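Local coordinates for protein leucine aminopeptidase (Legionella pneumophila, PDB 5GNE) that probably acts as a zinc-dependent aminopeptidase of the M28 family, cleaving residues from the N termini of peptides, at residues Y58-P63 / G165-Q170; T122-R127 / S131-E136; Q139-Q144 / P171-V176; R240-S245 / H318-N323. One frame throughout, in Å; residues are numbered along the deposited sequence.

Interaction 1: residues Y58-P63 / G165-Q170; sequences YLNAEP and GNKFIQ
E62 and K167 reach for each other from opposite directions and meet along much of the lysine chain. A salt bridge of 3.2 Å joins E62 OE2 to K167 NZ, while E62 OE1 lies 3.2 Å from K167 CD, so the carboxylate rests against the methylenes as well as the charge. E62 is extended beyond CG, and K167 is bent at chi3 (105°), which turns its last two atoms along the carboxylate. The ammonium is also bound to D8, and this second carboxylate is its stronger polar partner; a long, flexible lysine suits a place where one positive charge must serve two acids. N60 completes the first shell. Its ND2 stands 3.3 Å from K167 NZ, but both are donors and no hydrogen bond joins them. The acceptor end of the amide is used instead by the chain that follows: E62 N donates to N60 OD1 at 2.8 Å, in the carbonyl plane. This capping bond fixes the rotation of the amide and ties the start of the helix to the strand before it, a task for which a short asparagine is apt. In the second segment, G165 has a positive phi (53°), which favours glycine, and its CA comes within 4.5 Å of E62 OE1. I243 packs on both N60 and K167. The contact thus joins an asparagine-capped helix start, at the edge strand of the four-stranded antiparallel N-terminal sheet, to the loop linking strands 157-164 and 170-177 at one margin of the eight-stranded mixed sheet of the aminopeptidase.

Interaction 2: residues T122-R127 / S131-E136; sequences TSYINR and SRTGVE
The backbones of R127 and G134 are in contact, their CA atoms 3.7 Å apart, a closeness that the lack of a side chain on G134 permits. Beside this point N126 is held through two oxygens. Its side-chain OD1 accepts from S131 OG at 2.7 Å, in the carbonyl plane, and its backbone O accepts from T133 OG1 at 2.8 Å, with the hydroxyl above the plane of that backbone carbonyl, 48° out of it. With CG between the backbone N and the carbonyl carbon (chi1 59°), the amide can present OD1 to S131; ND2 binds G197 O. S131 is the N-cap of helix 132-151: its OG accepts from G134 N at 3.1 Å, so one small hydroxyl both closes the helix end and grips the preceding loop. Y124, from the other segment, slides past T133 of the helix in the opposite direction, CD1 lying 3.9 Å from T133 CB, with T133 O above one ring face near the rim. E136 OE1 comes to the edge of the same ring, 3.6 Å from CE1, the carboxylate plane turned 43° from the ring. The guanidinium of R127 bonds to the carbonyls of I192, P200 and G201, with its side chain about 8 Å from a bound zinc.

Interaction 3: residues Q139-Q144 / P171-V176; sequences QWFKQQ and PSVVTV
K142 NZ is gripped by two groups, a salt bridge to D146 one turn on and a hydrogen bond to S159 of strand 157-164, while the root of the same side chain packs on V173. K142 CB lies 3.8 Å from V173 CG1, the two side chains crossing at about a right angle. Lysine suits this border position because its methylenes cover the valine while the bend at chi4 (-77°) carries the charge off to its polar partners. F141 supplies the apolar half. Its ring meets V173 edge-on: V173 CG1 lies near the ring plane, 3.6 Å from CD1. That single methyl therefore fits between the phenylalanine edge and the lysine stem, and the branched valine, common in strands, puts one methyl against both groups. T175, two residues on and facing the same way, adds CG2 at 4.1 Å from F141 CE1. Its chi1 of 75° divides the work of the threonine, the methyl meeting the ring and OG1 bonding to F232 O, which satisfies a buried hydroxyl. Helix 139-144 and strand 171-176 run nearly parallel, 11° apart, with axes 8.5 Å from each other. The helix covers one face of the mixed sheet, where I209 and L213 of helix 202-221 also pack on F141; V174 faces away, touching Y160 and Y231 of the strands flanking its own.

Interaction 4: residues R240-S245 / H318-N323; sequences RGLIGS and HVNWTN
N320 directs its amide at the first turn of helix 243-254 and the turn just before it, and ND2 makes both bonds of the contact. S245 OG accepts at 2.8 Å with a good N-H...O angle of 154° and lies only 8° out of the amide plane. L242 O, also 2.8 Å from ND2, accepts a weak, bent bond (122°). The two acceptors, with Y64 OH bound to N320 OD1, hold the amide against rotation, and asparagine fits because it can give and accept at once in a buried place. S245 OG is bonded to D317 as well, so the serine links two groups around the start of helix 318-323. Beside this polar centre L242 crosses V319 at about a right angle, its CD1 resting 4.0 Å from V319 CB. L242 is the N-cap residue, and both it and G241 take positive phi in a type I' turn from R240 to I243, which follows directly on the zinc ligand E239. Around the contact, L59 of strand 59-60 packs on L242 and N320, V249 of helix 243-254 covers N320, and W321 packs on T328; the contact therefore touches strand 59-60 of the N-terminal sheet as well as strand 328-332 of the mixed sheet.

How the interactions relate
From the N terminus, residues 58-63 open the long loop that interaction 1 closes at 165-170. Nested within it is interaction 2, a tight closure across three residues, which leads straight into helix 132-151. Interaction 3 begins on that helix; its first segment lies inside the loop of interaction 1 and its second, 171-176, just beyond it, so the two cross. Interaction 4 then closes its own loop of 72 residues, from 240-245 to 318-323, in series with the others. Q170 NE2 probably bonds to the carbonyls of R127 and G134, tying interactions 1 and 2 together; N60 N and G241 O probably do the same for 1 and 4. Together they join the N-terminal sheet, the mixed sheet and its surrounding helices.

Interaction 1: residues Y58-P63 / G165-Q170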
loop_
_atom_site.group_PDB
_atom_site.type_symbol
_atom_site.label_atom_id
_atom_site.label_comp_id
_atom_site.label_asym_id
_atom_site.label_seq_id
_atom_site.Cartn_x
_atom_site.Cartn_y
_atom_site.Cartn_z
ATOM N N TYR A 58 -1.413 14.513 -1.537
ATOM C CA TYR A 58 -0.327 15.168 -0.822
ATOM C C TYR A 58 0.489 14.183 0.005
ATOM O O TYR A 58 0.045 13.083 0.304
ATOM C CB TYR A 58 -0.875 16.253 0.096
ATOM C CG TYR A 58 -1.672 15.725 1.262
ATOM C CD1 TYR A 58 -2.991 15.309 1.099
ATOM C CD2 TYR A 58 -1.141 15.726 2.524
ATOM C CE1 TYR A 58 -3.726 14.862 2.159
ATOM C CE2 TYR A 58 -1.876 15.290 3.607
ATOM C CZ TYR A 58 -3.158 14.864 3.423
ATOM O OH TYR A 58 -3.875 14.425 4.512
ATOM N N LEU A 59 1.696 14.588 0.362
ATOM C CA LEU A 59 2.555 13.743 1.172
ATOM C C LEU A 59 2.721 14.380 2.543
ATOM O O LEU A 59 3.109 15.530 2.641
ATOM C CB LEU A 59 3.910 13.580 0.496
ATOM C CG LEU A 59 4.970 12.710 1.182
ATOM C CD1 LEU A 59 4.554 11.227 1.216
ATOM C CD2 LEU A 59 6.311 12.909 0.484
ATOM N N ASN A 60 2.410 13.667 3.611
ATOM C CA ASN A 60 2.714 14.223 4.911
ATOM C C ASN A 60 4.185 14.030 5.210
ATOM O O ASN A 60 4.674 12.920 5.186
ATOM C CB ASN A 60 1.868 13.596 6.009
ATOM C CG ASN A 60 1.981 14.362 7.319
ATOM O OD1 ASN A 60 3.082 14.640 7.786
ATOM N ND2 ASN A 60 0.854 14.735 7.893
ATOM N N ALA A 61 4.878 15.117 5.524
ATOM C CA ALA A 61 6.332 15.070 5.689
ATOM C C ALA A 61 6.764 14.569 7.052
ATOM O O ALA A 61 7.927 14.195 7.219
ATOM C CB ALA A 61 6.929 16.413 5.462
ATOM N N GLU A 62 5.852 14.566 8.020
ATOM C CA GLU A 62 6.233 14.223 9.389
ATOM C C GLU A 62 7.102 12.970 9.550
ATOM O O GLU A 62 8.036 12.985 10.332
ATOM C CB GLU A 62 4.996 14.109 10.280
ATOM C CG GLU A 62 5.371 14.087 11.748
ATOM C CD GLU A 62 4.164 14.076 12.673
ATOM O OE1 GLU A 62 3.758 12.991 13.150
ATOM O OE2 GLU A 62 3.646 15.174 12.955
ATOM N N PRO A 63 6.808 11.879 8.823
ATOM C CA PRO A 63 7.705 10.741 9.055
ATOM C C PRO A 63 9.141 11.024 8.626
ATOM O O PRO A 63 10.023 10.349 9.102
ATOM C CB PRO A 63 7.104 9.637 8.176
ATOM C CG PRO A 63 5.660 10.005 8.057
ATOM C CD PRO A 63 5.659 11.501 7.975
ATOM N N GLY A 165 2.561 7.969 14.572
ATOM C CA GLY A 165 2.967 9.150 15.307
ATOM C C GLY A 165 1.969 9.463 16.401
ATOM O O GLY A 165 1.440 8.571 17.064
ATOM N N ASN A 166 1.695 10.744 16.582
ATOM C CA ASN A 166 0.745 11.133 17.618
ATOM C C ASN A 166 -0.469 11.767 16.979
ATOM O O ASN A 166 -1.302 12.351 17.655
ATOM C CB ASN A 166 1.383 12.092 18.633
ATOM C CG ASN A 166 2.171 11.366 19.719
ATOM O OD1 ASN A 166 1.789 10.283 20.169
ATOM N ND2 ASN A 166 3.269 11.971 20.152
ATOM N N LYS A 167 -0.577 11.619 15.667
ATOM C CA LYS A 167 -1.644 12.288 14.944
ATOM C C LYS A 167 -2.878 11.437 14.753
ATOM O O LYS A 167 -3.971 11.977 14.622
ATOM C CB LYS A 167 -1.127 12.768 13.582
ATOM C CG LYS A 167 0.282 13.327 13.664
ATOM C CD LYS A 167 0.779 13.842 12.332
ATOM C CE LYS A 167 0.774 15.371 12.290
ATOM N NZ LYS A 167 1.261 15.942 10.979
ATOM N N PHE A 168 -2.706 10.118 14.696
ATOM C CA PHE A 168 -3.829 9.219 14.394
ATOM C C PHE A 168 -3.871 7.974 15.270
ATOM O O PHE A 168 -2.885 7.250 15.378
ATOM C CB PHE A 168 -3.783 8.831 12.918
ATOM C CG PHE A 168 -4.050 9.979 11.980
ATOM C CD1 PHE A 168 -5.340 10.464 11.801
ATOM C CD2 PHE A 168 -3.009 10.621 11.331
ATOM C CE1 PHE A 168 -5.592 11.539 10.933
ATOM C CE2 PHE A 168 -3.251 11.697 10.472
ATOM C CZ PHE A 168 -4.538 12.156 10.272
ATOM N N ILE A 169 -5.024 7.711 15.877
ATOM C CA ILE A 169 -5.154 6.571 16.784
ATOM C C ILE A 169 -5.020 5.215 16.082
ATOM O O ILE A 169 -4.706 4.214 16.711
ATOM C CB ILE A 169 -6.493 6.618 17.568
ATOM C CG1 ILE A 169 -7.686 6.780 16.630
ATOM C CG2 ILE A 169 -6.487 7.742 18.584
ATOM C CD1 ILE A 169 -9.028 6.582 17.323
ATOM N N GLN A 170 -5.260 5.171 14.784
ATOM C CA GLN A 170 -5.132 3.914 14.054
ATOM C C GLN A 170 -3.660 3.586 13.783
ATOM O O GLN A 170 -2.954 4.357 13.145
ATOM C CB GLN A 170 -5.920 3.996 12.743
ATOM C CG GLN A 170 -5.814 2.778 11.856
ATOM C CD GLN A 170 -6.394 3.040 10.488
ATOM O OE1 GLN A 170 -5.885 3.866 9.739
ATOM N NE2 GLN A 170 -7.462 2.352 10.158
#

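Interaction 2: residues T122-R127 / S131-E136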
loop_
_atom_site.group_PDB
_atom_site.type_symbol
_atom_site.label_atom_id
_atom_site.label_comp_id
_atom_site.label_asym_id
_atom_site.label_seq_id
_atom_site.Cartn_x
_atom_site.Cartn_y
_atom_site.Cartn_z
ATOM N N THR A 122 -15.585 -4.500 4.954
ATOM C CA THR A 122 -16.551 -3.630 4.337
ATOM C C THR A 122 -17.830 -3.512 5.184
ATOM O O THR A 122 -18.691 -2.684 4.898
ATOM C CB THR A 122 -16.881 -4.137 2.935
ATOM O OG1 THR A 122 -17.282 -3.030 2.127
ATOM C CG2 THR A 122 -18.006 -5.177 2.987
ATOM N N SER A 123 -17.949 -4.334 6.225
ATOM C CA SER A 123 -19.113 -4.254 7.100
ATOM C C SER A 123 -18.942 -3.120 8.120
ATOM O O SER A 123 -19.923 -2.645 8.688
ATOM C CB SER A 123 -19.374 -5.589 7.802
ATOM O OG SER A 123 -18.513 -5.771 8.910
ATOM N N TYR A 124 -17.700 -2.705 8.374
ATOM C CA TYR A 124 -17.450 -1.518 9.207
ATOM C C TYR A 124 -18.087 -0.290 8.578
ATOM O O TYR A 124 -18.131 -0.167 7.353
ATOM C CB TYR A 124 -15.955 -1.250 9.387
ATOM C CG TYR A 124 -15.193 -2.268 10.200
ATOM C CD1 TYR A 124 -15.335 -2.339 11.586
ATOM C CD2 TYR A 124 -14.300 -3.138 9.583
ATOM C CE1 TYR A 124 -14.611 -3.264 12.329
ATOM C CE2 TYR A 124 -13.578 -4.062 10.309
ATOM C CZ TYR A 124 -13.729 -4.123 11.678
ATOM O OH TYR A 124 -13.001 -5.051 12.397
ATOM N N ILE A 125 -18.597 0.609 9.410
ATOM C CA ILE A 125 -19.158 1.859 8.904
ATOM C C ILE A 125 -18.095 2.629 8.094
ATOM O O ILE A 125 -18.360 3.114 6.990
ATOM C CB ILE A 125 -19.737 2.739 10.055
ATOM C CG1 ILE A 125 -20.266 4.066 9.503
ATOM C CG2 ILE A 125 -18.713 2.957 11.171
ATOM C CD1 ILE A 125 -21.436 3.895 8.540
ATOM N N ASN A 126 -16.893 2.716 8.654
ATOM C CA ASN A 126 -15.708 3.147 7.929
ATOM C C ASN A 126 -14.521 2.499 8.624
ATOM O O ASN A 126 -14.696 1.863 9.658
ATOM C CB ASN A 126 -15.585 4.676 7.923
ATOM C CG ASN A 126 -15.494 5.275 9.339
ATOM O OD1 ASN A 126 -14.594 4.931 10.113
ATOM N ND2 ASN A 126 -16.425 6.172 9.674
ATOM N N ARG A 127 -13.331 2.632 8.041
ATOM C CA ARG A 127 -12.067 2.235 8.651
ATOM C C ARG A 127 -11.121 3.457 8.734
ATOM O O ARG A 127 -9.924 3.366 8.428
ATOM C CB ARG A 127 -11.418 1.109 7.847
ATOM C CG ARG A 127 -12.189 -0.183 7.749
ATOM C CD ARG A 127 -11.500 -1.162 6.793
ATOM N NE ARG A 127 -12.194 -1.178 5.506
ATOM C CZ ARG A 127 -11.659 -0.811 4.349
ATOM N NH1 ARG A 127 -10.406 -0.427 4.272
ATOM N NH2 ARG A 127 -12.380 -0.857 3.253
ATOM N N SER A 131 -11.128 7.002 13.595
ATOM C CA SER A 131 -12.296 6.412 14.253
ATOM C C SER A 131 -11.952 5.126 15.000
ATOM O O SER A 131 -10.893 4.530 14.808
ATOM C CB SER A 131 -13.430 6.142 13.250
ATOM O OG SER A 131 -13.164 5.017 12.426
ATOM N N ARG A 132 -12.859 4.734 15.882
ATOM C CA ARG A 132 -12.740 3.513 16.656
ATOM C C ARG A 132 -12.778 2.298 15.725
ATOM O O ARG A 132 -11.994 1.358 15.885
ATOM C CB ARG A 132 -13.835 3.466 17.728
ATOM C CG ARG A 132 -13.646 2.392 18.793
ATOM C CD ARG A 132 -12.199 2.443 19.337
ATOM N NE ARG A 132 -11.869 1.395 20.316
ATOM C CZ ARG A 132 -11.923 0.079 20.108
ATOM N NH1 ARG A 132 -12.358 -0.394 18.964
ATOM N NH2 ARG A 132 -11.575 -0.773 21.068
ATOM N N THR A 133 -13.704 2.296 14.771
ATOM C CA THR A 133 -13.759 1.197 13.816
ATOM C C THR A 133 -12.460 1.080 13.045
ATOM O O THR A 133 -11.974 -0.023 12.825
ATOM C CB THR A 133 -14.917 1.349 12.823
ATOM O OG1 THR A 133 -14.982 2.707 12.362
ATOM C CG2 THR A 133 -16.229 0.987 13.486
ATOM N N GLY A 134 -11.887 2.218 12.660
ATOM C CA GLY A 134 -10.582 2.241 12.022
ATOM C C GLY A 134 -9.508 1.551 12.849
ATOM O O GLY A 134 -8.656 0.854 12.312
ATOM N N VAL A 135 -9.566 1.724 14.164
ATOM C CA VAL A 135 -8.647 1.050 15.072
ATOM C C VAL A 135 -8.935 -0.454 15.120
ATOM O O VAL A 135 -8.019 -1.273 15.087
ATOM C CB VAL A 135 -8.729 1.658 16.494
ATOM C CG1 VAL A 135 -7.949 0.816 17.500
ATOM C CG2 VAL A 135 -8.256 3.119 16.472
ATOM N N GLU A 136 -10.206 -0.818 15.199
ATOM C CA GLU A 136 -10.582 -2.225 15.211
ATOM C C GLU A 136 -10.076 -2.956 13.996
ATOM O O GLU A 136 -9.557 -4.076 14.113
ATOM C CB GLU A 136 -12.102 -2.376 15.293
ATOM C CG GLU A 136 -12.631 -2.090 16.655
ATOM C CD GLU A 136 -14.121 -1.823 16.701
ATOM O OE1 GLU A 136 -14.782 -1.965 15.655
ATOM O OE2 GLU A 136 -14.633 -1.476 17.791
#

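Interaction 3: residues Q139-Q144 / P171-V176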
loop_
_atom_site.group_PDB
_atom_site.type_symbol
_atom_site.label_atom_id
_atom_site.label_comp_id
_atom_site.label_asym_id
_atom_site.label_seq_id
_atom_site.Cartn_x
_atom_site.Cartn_y
_atom_site.Cartn_z
ATOM N N GLN A 139 -6.557 -3.843 14.524
ATOM C CA GLN A 139 -6.433 -4.912 15.520
ATOM C C GLN A 139 -6.884 -6.243 14.964
ATOM O O GLN A 139 -6.259 -7.272 15.209
ATOM C CB GLN A 139 -7.213 -4.580 16.793
ATOM C CG GLN A 139 -6.670 -3.359 17.480
ATOM C CD GLN A 139 -7.540 -2.873 18.598
ATOM O OE1 GLN A 139 -8.766 -2.923 18.519
ATOM N NE2 GLN A 139 -6.910 -2.391 19.661
ATOM N N TRP A 140 -7.989 -6.216 14.238
ATOM C CA TRP A 140 -8.488 -7.394 13.544
ATOM C C TRP A 140 -7.408 -8.049 12.665
ATOM O O TRP A 140 -7.148 -9.251 12.750
ATOM C CB TRP A 140 -9.717 -7.017 12.718
ATOM C CG TRP A 140 -10.364 -8.182 12.075
ATOM C CD1 TRP A 140 -11.233 -9.064 12.658
ATOM C CD2 TRP A 140 -10.220 -8.599 10.714
ATOM N NE1 TRP A 140 -11.632 -10.003 11.746
ATOM C CE2 TRP A 140 -11.022 -9.751 10.547
ATOM C CE3 TRP A 140 -9.490 -8.115 9.620
ATOM C CZ2 TRP A 140 -11.120 -10.426 9.329
ATOM C CZ3 TRP A 140 -9.579 -8.793 8.408
ATOM C CH2 TRP A 140 -10.387 -9.938 8.274
ATOM N N PHE A 141 -6.789 -7.239 11.819
ATOM C CA PHE A 141 -5.786 -7.721 10.894
ATOM C C PHE A 141 -4.667 -8.437 11.623
ATOM O O PHE A 141 -4.280 -9.544 11.242
ATOM C CB PHE A 141 -5.218 -6.547 10.084
ATOM C CG PHE A 141 -4.124 -6.929 9.135
ATOM C CD1 PHE A 141 -2.796 -6.914 9.546
ATOM C CD2 PHE A 141 -4.421 -7.268 7.826
ATOM C CE1 PHE A 141 -1.776 -7.260 8.683
ATOM C CE2 PHE A 141 -3.420 -7.602 6.934
ATOM C CZ PHE A 141 -2.081 -7.603 7.364
ATOM N N LYS A 142 -4.185 -7.822 12.704
ATOM C CA LYS A 142 -3.071 -8.375 13.477
ATOM C C LYS A 142 -3.459 -9.746 13.994
ATOM O O LYS A 142 -2.698 -10.711 13.914
ATOM C CB LYS A 142 -2.685 -7.454 14.641
ATOM C CG LYS A 142 -1.333 -7.827 15.263
ATOM C CD LYS A 142 -1.086 -7.199 16.630
ATOM C CE LYS A 142 0.266 -7.633 17.183
ATOM N NZ LYS A 142 0.228 -9.031 17.723
ATOM N N GLN A 143 -4.651 -9.812 14.546
ATOM C CA GLN A 143 -5.144 -11.043 15.132
ATOM C C GLN A 143 -5.380 -12.121 14.071
ATOM O O GLN A 143 -5.162 -13.305 14.341
ATOM C CB GLN A 143 -6.402 -10.741 15.935
ATOM C CG GLN A 143 -7.326 -11.894 16.131
ATOM C CD GLN A 143 -8.637 -11.421 16.689
ATOM O OE1 GLN A 143 -8.698 -10.933 17.818
ATOM N NE2 GLN A 143 -9.692 -11.510 15.885
ATOM N N GLN A 144 -5.805 -11.724 12.867
ATOM C CA GLN A 144 -5.933 -12.688 11.758
ATOM C C GLN A 144 -4.585 -13.333 11.438
ATOM O O GLN A 144 -4.505 -14.514 11.113
ATOM C CB GLN A 144 -6.481 -12.036 10.491
ATOM C CG GLN A 144 -7.871 -11.476 10.600
ATOM C CD GLN A 144 -8.903 -12.537 10.906
ATOM O OE1 GLN A 144 -9.476 -12.545 11.991
ATOM N NE2 GLN A 144 -9.140 -13.441 9.957
ATOM N N PRO A 171 -3.190 2.424 14.256
ATOM C CA PRO A 171 -1.792 2.063 14.013
ATOM C C PRO A 171 -1.645 1.255 12.734
ATOM O O PRO A 171 -2.636 0.687 12.247
ATOM C CB PRO A 171 -1.452 1.185 15.214
ATOM C CG PRO A 171 -2.716 0.488 15.472
ATOM C CD PRO A 171 -3.851 1.437 15.120
ATOM N N SER A 172 -0.427 1.180 12.214
ATOM C CA SER A 172 -0.128 0.238 11.153
ATOM C C SER A 172 0.149 -1.131 11.767
ATOM O O SER A 172 0.501 -1.219 12.939
ATOM C CB SER A 172 1.088 0.721 10.364
ATOM O OG SER A 172 0.733 1.820 9.564
ATOM N N VAL A 173 0.083 -2.187 10.964
ATOM C CA VAL A 173 0.413 -3.511 11.453
ATOM C C VAL A 173 1.420 -4.176 10.541
ATOM O O VAL A 173 1.171 -4.348 9.346
ATOM C CB VAL A 173 -0.825 -4.395 11.535
ATOM C CG1 VAL A 173 -0.446 -5.779 12.065
ATOM C CG2 VAL A 173 -1.913 -3.733 12.389
ATOM N N VAL A 174 2.556 -4.558 11.122
ATOM C CA VAL A 174 3.630 -5.231 10.413
ATOM C C VAL A 174 3.654 -6.687 10.876
ATOM O O VAL A 174 3.690 -6.954 12.075
ATOM C CB VAL A 174 4.993 -4.556 10.706
ATOM C CG1 VAL A 174 6.163 -5.285 10.014
ATOM C CG2 VAL A 174 4.960 -3.103 10.291
ATOM N N THR A 175 3.610 -7.627 9.930
ATOM C CA THR A 175 3.751 -9.050 10.237
ATOM C C THR A 175 4.829 -9.629 9.340
ATOM O O THR A 175 5.134 -9.055 8.289
ATOM C CB THR A 175 2.479 -9.829 10.012
ATOM O OG1 THR A 175 2.283 -10.002 8.601
ATOM C CG2 THR A 175 1.293 -9.111 10.645
ATOM N N VAL A 176 5.450 -10.721 9.782
ATOM C CA VAL A 176 6.510 -11.346 9.012
ATOM C C VAL A 176 6.494 -12.841 9.186
ATOM O O VAL A 176 6.354 -13.345 10.294
ATOM C CB VAL A 176 7.934 -10.811 9.398
ATOM C CG1 VAL A 176 8.202 -10.950 10.881
ATOM C CG2 VAL A 176 9.016 -11.536 8.596
#

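Interaction 4: residues R240-S245 / H318-N323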
loop_
_atom_site.group_PDB
_atom_site.type_symbol
_atom_site.label_atom_id
_atom_site.label_comp_id
_atom_site.label_asym_id
_atom_site.label_seq_id
_atom_site.Cartn_x
_atom_site.Cartn_y
_atom_site.Cartn_z
ATOM N N ARG A 240 -4.482 9.824 4.619
ATOM C CA ARG A 240 -3.983 11.058 5.257
ATOM C C ARG A 240 -2.563 11.368 4.789
ATOM O O ARG A 240 -1.630 11.426 5.588
ATOM C CB ARG A 240 -4.014 10.921 6.800
ATOM C CG ARG A 240 -5.310 10.266 7.317
ATOM C CD ARG A 240 -6.530 11.194 7.151
ATOM N NE ARG A 240 -7.730 10.521 7.612
ATOM C CZ ARG A 240 -8.878 11.105 7.952
ATOM N NH1 ARG A 240 -9.010 12.425 7.931
ATOM N NH2 ARG A 240 -9.891 10.346 8.355
ATOM N N GLY A 241 -2.389 11.546 3.488
ATOM C CA GLY A 241 -1.081 11.832 2.929
ATOM C C GLY A 241 -0.039 10.749 3.140
ATOM O O GLY A 241 1.141 11.035 3.371
ATOM N N LEU A 242 -0.489 9.501 3.103
ATOM C CA LEU A 242 0.407 8.339 3.162
ATOM C C LEU A 242 1.205 8.258 4.456
ATOM O O LEU A 242 2.268 7.642 4.497
ATOM C CB LEU A 242 1.383 8.334 1.973
ATOM C CG LEU A 242 0.815 8.697 0.597
ATOM C CD1 LEU A 242 1.887 8.543 -0.485
ATOM C CD2 LEU A 242 -0.417 7.899 0.283
ATOM N N ILE A 243 0.690 8.844 5.527
ATOM C CA ILE A 243 1.511 8.961 6.732
ATOM C C ILE A 243 1.765 7.612 7.433
ATOM O O ILE A 243 2.842 7.426 8.006
ATOM C CB ILE A 243 0.920 9.997 7.733
ATOM C CG1 ILE A 243 1.944 10.300 8.843
ATOM C CG2 ILE A 243 -0.396 9.518 8.295
ATOM C CD1 ILE A 243 1.492 11.311 9.901
ATOM N N GLY A 244 0.823 6.662 7.363
ATOM C CA GLY A 244 1.053 5.362 7.988
ATOM C C GLY A 244 2.296 4.644 7.468
ATOM O O GLY A 244 3.211 4.310 8.266
ATOM N N SER A 245 2.373 4.438 6.149
ATOM C CA SER A 245 3.540 3.804 5.540
ATOM C C SER A 245 4.811 4.648 5.720
ATOM O O SER A 245 5.916 4.111 5.713
ATOM C CB SER A 245 3.325 3.547 4.042
ATOM O OG SER A 245 2.828 4.690 3.383
ATOM N N HIS A 318 3.545 2.917 -1.851
ATOM C CA HIS A 318 4.786 2.576 -2.533
ATOM C C HIS A 318 5.737 3.773 -2.597
ATOM O O HIS A 318 6.951 3.608 -2.474
ATOM C CB HIS A 318 4.501 2.033 -3.939
ATOM C CG HIS A 318 3.886 3.030 -4.862
ATOM N ND1 HIS A 318 2.623 3.549 -4.662
ATOM C CD2 HIS A 318 4.361 3.616 -5.987
ATOM C CE1 HIS A 318 2.343 4.412 -5.624
ATOM N NE2 HIS A 318 3.381 4.470 -6.440
ATOM N N VAL A 319 5.162 4.964 -2.710
ATOM C CA VAL A 319 5.906 6.227 -2.754
ATOM C C VAL A 319 6.840 6.404 -1.559
ATOM O O VAL A 319 7.967 6.876 -1.715
ATOM C CB VAL A 319 4.918 7.417 -2.876
ATOM C CG1 VAL A 319 5.561 8.742 -2.524
ATOM C CG2 VAL A 319 4.360 7.458 -4.302
ATOM N N ASN A 320 6.390 6.056 -0.366
ATOM C CA ASN A 320 7.276 6.144 0.794
ATOM C C ASN A 320 8.471 5.182 0.705
ATOM O O ASN A 320 9.597 5.520 1.101
ATOM C CB ASN A 320 6.489 5.937 2.067
ATOM C CG ASN A 320 5.669 7.164 2.433
ATOM O OD1 ASN A 320 6.169 8.285 2.380
ATOM N ND2 ASN A 320 4.393 6.965 2.764
ATOM N N TRP A 321 8.248 3.997 0.155
ATOM C CA TRP A 321 9.372 3.102 -0.059
ATOM C C TRP A 321 10.366 3.652 -1.109
ATOM O O TRP A 321 11.575 3.674 -0.859
ATOM C CB TRP A 321 8.874 1.697 -0.465
ATOM C CG TRP A 321 8.160 0.976 0.641
ATOM C CD1 TRP A 321 6.814 0.926 0.834
ATOM C CD2 TRP A 321 8.753 0.236 1.748
ATOM N NE1 TRP A 321 6.519 0.185 1.977
ATOM C CE2 TRP A 321 7.683 -0.253 2.547
ATOM C CE3 TRP A 321 10.069 -0.075 2.118
ATOM C CZ2 TRP A 321 7.889 -1.024 3.698
ATOM C CZ3 TRP A 321 10.280 -0.855 3.284
ATOM C CH2 TRP A 321 9.194 -1.313 4.054
ATOM N N THR A 322 9.890 4.055 -2.289
ATOM C CA THR A 322 10.834 4.480 -3.297
ATOM C C THR A 322 11.548 5.764 -2.846
ATOM O O THR A 322 12.713 5.943 -3.150
ATOM C CB THR A 322 10.209 4.654 -4.693
ATOM O OG1 THR A 322 9.818 6.008 -4.922
ATOM C CG2 THR A 322 9.041 3.759 -4.848
ATOM N N ASN A 323 10.870 6.641 -2.111
ATOM C CA ASN A 323 11.552 7.828 -1.583
ATOM C C ASN A 323 12.733 7.493 -0.697
ATOM O O ASN A 323 13.638 8.307 -0.567
ATOM C CB ASN A 323 10.597 8.705 -0.769
ATOM C CG ASN A 323 9.744 9.572 -1.639
ATOM O OD1 ASN A 323 10.037 9.720 -2.795
ATOM N ND2 ASN A 323 8.688 10.148 -1.091
#